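Local coordinates for transthyretin-like protein (PDB 3QVA) that probably hydrolyses 5-hydroxyisourate to 2-oxo-4-hydroxy-4-carboxy-5-ureidoimidazoline in purine breakdown, working as a homotetramer of the transthyretin family, at residues T14-I19 with E26-S31; P102-P107 with S111-S116. All coordinates share one frame; numbering follows the deposited sequence.

Overall arrangement
The two contacts follow one another along the chain, 14-19 with 26-31 first and 102-107 with 111-116 last, and their centres lie about 9 Å apart. Strands 12-18 and 99-106 are parallel neighbours in one mixed sheet, and the contacts touch along this pairing: Ile105 N lies 2.8 Å from Leu17 O, probably in a hydrogen bond. Contact 1 looks inward from that sheet to strand 29-34 of the four-stranded antiparallel sheet, across the core of the transthyretin-like sandwich. Contact 2 extends the mixed sheet to strand 109-113, which pairs with a strand of the fourth subunit. Both contacts also touch the second subunit, so core and tetramer interfaces share the strand pair 12-18 and 99-106.

Contact 1 of 2, residues T14-I19 with E26-S31; sequences THILDI and EGVTVS
Ile16 holds CG1 opposite its own carbonyl carbon (chi1 -53°) and then extends to CD1 with chi2 at -168°, and this reach carries the terminal methyl to Val28 and Val30. On the other side, Val30 places CG2 opposite its carbonyl carbon while CG1 lies opposite the backbone N (chi1 -171°), leaving CG2 as the branch that faces the isoleucine. Ile16 CD1 and Val30 CG2 meet tip to tip at 3.8 Å. Val28 takes a different approach: its side chain runs at a slant to that of Ile16 and offers CG1, also 3.8 Å from Ile16 CD1, with Val28 CB a little farther from the same methyl at 4.1 Å. One methyl is therefore shared by two valines two residues apart, both of which leave the backbone toward residues 14-19. This is packing across the interior of the transthyretin-like beta sandwich, between strand 12-18 of the mixed sheet and the start of strand 29-34 of the antiparallel sheet, with Val28 just ahead of it. The nearest CA atoms, those of Ile16 and Glu26, are 8.0 Å apart, and the segments meet through apolar side chains rather than backbone pairing. Ile105 and Ala67 also pack on Ile16, while Leu65, Ala67 and Phe53 pack on Val30. Nearby, the backbone N of Val28 is hydrogen-bonded to Thr44 OG1.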
# COMPACT_ATOMS: atom_id res chain seq x y z
N THR A 14 3.03 -16.67 -4.63
CA THR A 14 2.36 -15.57 -3.95
C THR A 14 2.29 -15.79 -2.45
O THR A 14 2.58 -16.88 -1.93
CB THR A 14 0.95 -15.25 -4.55
OG1 THR A 14 0.52 -13.96 -4.09
CG2 THR A 14 -0.07 -16.30 -4.14
N HIS A 15 1.92 -14.72 -1.76
CA HIS A 15 1.78 -14.68 -0.32
C HIS A 15 0.68 -13.66 -0.09
O HIS A 15 0.72 -12.57 -0.65
CB HIS A 15 3.11 -14.23 0.30
CG HIS A 15 3.10 -14.14 1.79
ND1 HIS A 15 3.95 -13.31 2.49
CD2 HIS A 15 2.37 -14.80 2.72
CE1 HIS A 15 3.73 -13.45 3.78
NE2 HIS A 15 2.79 -14.35 3.95
N ILE A 16 -0.34 -14.03 0.68
CA ILE A 16 -1.44 -13.12 0.95
C ILE A 16 -1.52 -12.83 2.44
O ILE A 16 -1.62 -13.74 3.25
CB ILE A 16 -2.80 -13.65 0.40
CG1 ILE A 16 -2.68 -14.01 -1.08
CG2 ILE A 16 -3.90 -12.62 0.64
CD1 ILE A 16 -4.01 -14.27 -1.79
N LEU A 17 -1.44 -11.55 2.78
CA LEU A 17 -1.55 -11.12 4.15
C LEU A 17 -2.79 -10.26 4.33
O LEU A 17 -3.05 -9.36 3.53
CB LEU A 17 -0.31 -10.30 4.53
CG LEU A 17 0.97 -11.12 4.64
CD1 LEU A 17 2.15 -10.27 4.26
CD2 LEU A 17 1.13 -11.71 6.04
N ASP A 18 -3.56 -10.54 5.37
CA ASP A 18 -4.69 -9.69 5.72
C ASP A 18 -4.19 -8.61 6.66
O ASP A 18 -3.99 -8.85 7.85
CB ASP A 18 -5.83 -10.50 6.37
CG ASP A 18 -7.04 -9.64 6.73
OD1 ASP A 18 -7.05 -8.42 6.47
OD2 ASP A 18 -8.02 -10.19 7.28
N ILE A 19 -3.97 -7.41 6.11
CA ILE A 19 -3.39 -6.33 6.90
C ILE A 19 -4.41 -5.70 7.85
O ILE A 19 -4.04 -4.91 8.71
CB ILE A 19 -2.67 -5.27 6.04
CG1 ILE A 19 -3.67 -4.40 5.28
CG2 ILE A 19 -1.65 -5.95 5.11
CD1 ILE A 19 -3.04 -3.17 4.61
N GLU A 26 -5.30 -17.45 5.14
CA GLU A 26 -5.37 -18.88 4.83
C GLU A 26 -6.69 -19.24 4.17
O GLU A 26 -7.76 -18.84 4.64
CB GLU A 26 -5.17 -19.72 6.11
CG GLU A 26 -5.27 -21.24 5.91
CD GLU A 26 -5.27 -22.02 7.22
OE1 GLU A 26 -5.21 -23.27 7.16
OE2 GLU A 26 -5.32 -21.39 8.30
N GLY A 27 -6.61 -20.01 3.09
CA GLY A 27 -7.80 -20.50 2.39
C GLY A 27 -8.35 -19.58 1.30
O GLY A 27 -9.52 -19.67 0.94
N VAL A 28 -7.50 -18.69 0.80
CA VAL A 28 -7.88 -17.82 -0.33
C VAL A 28 -7.59 -18.58 -1.61
O VAL A 28 -6.48 -19.08 -1.81
CB VAL A 28 -7.07 -16.50 -0.35
CG1 VAL A 28 -7.59 -15.58 -1.46
CG2 VAL A 28 -7.14 -15.79 0.99
N THR A 29 -8.60 -18.67 -2.48
CA THR A 29 -8.41 -19.27 -3.80
C THR A 29 -7.75 -18.27 -4.72
O THR A 29 -8.15 -17.11 -4.77
CB THR A 29 -9.76 -19.75 -4.40
OG1 THR A 29 -10.22 -20.88 -3.64
CG2 THR A 29 -9.58 -20.19 -5.84
N VAL A 30 -6.71 -18.72 -5.43
CA VAL A 30 -5.96 -17.89 -6.37
C VAL A 30 -5.77 -18.64 -7.69
O VAL A 30 -5.23 -19.75 -7.71
CB VAL A 30 -4.57 -17.48 -5.82
CG1 VAL A 30 -3.92 -16.45 -6.74
CG2 VAL A 30 -4.67 -16.94 -4.40
N SER A 31 -6.20 -18.02 -8.79
CA SER A 31 -6.08 -18.63 -10.11
C SER A 31 -5.05 -17.93 -10.99
O SER A 31 -4.84 -16.72 -10.88
CB SER A 31 -7.43 -18.69 -10.82
OG SER A 31 -7.90 -17.39 -11.14

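Contact 2 of 2, residues P102-P107 with S111-S116; sequences PFLIAP and STYRGS
Backbone hydrogen bonds link Leu104 and Ser111 in both directions, making them a hydrogen-bonded pair of the antiparallel hairpin formed by strands 99-106 and 109-113. Leu104 N gives its hydrogen to Ser111 O at 2.9 Å, and Ser111 N returns a bond of the same length to Leu104 O. A third bond comes from a side chain: Thr112 OG1 donates to Pro102 O at 2.7 Å, meeting the carbonyl nearly end-on with a C=O...O angle of 164°. Thr112 can do this because its hydroxyl stands opposite its own backbone N (chi1 -171°), beside the carbonyl carbon. A weaker CA-H...O contact from Thr112 CA reaches the same Pro102 O.

Apolar contact centres on the Tyr113 ring, in the Tyr-Arg-Gly-Ser tetrapeptide (113-116) that is the C-terminal signature of 5-hydroxyisourate hydrolases. Pro102 lies over one face with CG and CD, its side chain running across that of the tyrosine at about a right angle, and CG makes a CH-pi contact 4.1 Å from the ring centroid. Leu104 CD1 instead comes up to the ring's edge, near its plane, 4.2 Å from Tyr113 CE2. Leu104 and Ser111 project from the same side of the sheet, where Leu104 CB packs against Ser111 OG at 3.4 Å; a water bridges Ser111 OG and Leu104 O by weak bonds.

Other subunits border this hairpin. Residues 111-113 pair in an antiparallel ladder with a strand of the fourth subunit, and Tyr113 OH is hydrogen-bonded to Tyr113 OH of the second subunit. Pro102 has no N-H to offer strand 109-113, and its CD sits 3.2 Å from Tyr113 O, so the regular backbone pairing of Leu104 with Ser111 gives way here to the threonine hydroxyl bond and ring packing.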
# COMPACT_ATOMS: atom_id res chain seq x y z
N PRO A 102 3.02 -10.74 -4.05
CA PRO A 102 2.11 -10.81 -2.92
C PRO A 102 0.85 -9.96 -3.08
O PRO A 102 0.82 -9.06 -3.92
CB PRO A 102 2.95 -10.27 -1.75
CG PRO A 102 4.38 -10.35 -2.23
CD PRO A 102 4.29 -10.09 -3.69
N PHE A 103 -0.16 -10.30 -2.29
CA PHE A 103 -1.38 -9.51 -2.14
C PHE A 103 -1.45 -9.06 -0.68
O PHE A 103 -1.50 -9.90 0.22
CB PHE A 103 -2.62 -10.37 -2.39
CG PHE A 103 -2.81 -10.82 -3.82
CD1 PHE A 103 -3.68 -10.14 -4.67
CD2 PHE A 103 -2.15 -11.95 -4.30
CE1 PHE A 103 -3.88 -10.56 -5.99
CE2 PHE A 103 -2.34 -12.39 -5.62
CZ PHE A 103 -3.21 -11.69 -6.47
N LEU A 104 -1.48 -7.75 -0.45
CA LEU A 104 -1.72 -7.23 0.90
C LEU A 104 -3.16 -6.77 0.91
O LEU A 104 -3.50 -5.80 0.24
CB LEU A 104 -0.78 -6.07 1.22
CG LEU A 104 0.72 -6.29 1.01
CD1 LEU A 104 1.50 -5.08 1.52
CD2 LEU A 104 1.20 -7.56 1.70
N ILE A 105 -4.02 -7.46 1.66
CA ILE A 105 -5.46 -7.26 1.52
C ILE A 105 -6.15 -6.77 2.80
O ILE A 105 -5.66 -6.99 3.91
CB ILE A 105 -6.18 -8.53 0.97
CG1 ILE A 105 -6.25 -9.64 2.04
CG2 ILE A 105 -5.46 -9.03 -0.29
CD1 ILE A 105 -7.10 -10.85 1.62
N ALA A 106 -7.28 -6.10 2.60
CA ALA A 106 -8.14 -5.62 3.67
C ALA A 106 -9.52 -5.38 3.07
O ALA A 106 -9.64 -5.20 1.85
CB ALA A 106 -7.58 -4.32 4.28
N PRO A 107 -10.58 -5.36 3.91
CA PRO A 107 -11.88 -5.09 3.32
C PRO A 107 -11.95 -3.76 2.57
O PRO A 107 -12.69 -3.64 1.59
CB PRO A 107 -12.82 -5.10 4.53
CG PRO A 107 -12.19 -6.12 5.43
CD PRO A 107 -10.70 -5.84 5.31
N SER A 111 -3.26 -4.14 -2.14
CA SER A 111 -2.07 -3.79 -2.90
C SER A 111 -1.27 -5.00 -3.35
O SER A 111 -1.40 -6.12 -2.82
CB SER A 111 -1.18 -2.84 -2.09
OG SER A 111 -0.53 -3.51 -1.04
N THR A 112 -0.44 -4.77 -4.35
CA THR A 112 0.52 -5.77 -4.78
C THR A 112 1.84 -5.09 -5.10
O THR A 112 1.92 -3.87 -5.24
CB THR A 112 -0.01 -6.57 -5.99
OG1 THR A 112 0.86 -7.68 -6.25
CG2 THR A 112 -0.10 -5.69 -7.24
N TYR A 113 2.89 -5.90 -5.22
CA TYR A 113 4.20 -5.41 -5.60
C TYR A 113 5.03 -6.59 -6.09
O TYR A 113 4.65 -7.74 -5.90
CB TYR A 113 4.88 -4.69 -4.42
CG TYR A 113 5.16 -5.57 -3.21
CD1 TYR A 113 6.37 -6.23 -3.08
CD2 TYR A 113 4.21 -5.72 -2.19
CE1 TYR A 113 6.63 -7.04 -1.99
CE2 TYR A 113 4.47 -6.54 -1.08
CZ TYR A 113 5.70 -7.18 -0.99
OH TYR A 113 6.01 -7.99 0.08
N ARG A 114 6.15 -6.31 -6.73
CA ARG A 114 7.09 -7.38 -7.00
C ARG A 114 8.02 -7.57 -5.82
O ARG A 114 8.84 -6.69 -5.50
CB ARG A 114 7.87 -7.15 -8.29
CG ARG A 114 8.79 -8.32 -8.56
CD ARG A 114 9.45 -8.24 -9.90
NE ARG A 114 10.01 -9.54 -10.25
CZ ARG A 114 10.45 -9.86 -11.47
NH1 ARG A 114 10.38 -8.97 -12.45
NH2 ARG A 114 10.95 -11.06 -11.69
N GLY A 115 7.87 -8.71 -5.16
CA GLY A 115 8.65 -9.03 -3.97
C GLY A 115 9.91 -9.81 -4.30
O GLY A 115 10.39 -9.78 -5.44
N SER A 116 10.43 -10.51 -3.29
CA SER A 116 11.66 -11.30 -3.37
C SER A 116 12.90 -10.41 -3.36
O SER A 116 13.42 -10.08 -2.29
CB SER A 116 11.65 -12.24 -4.59
O HOH W 1 -2.91 -2.59 1.01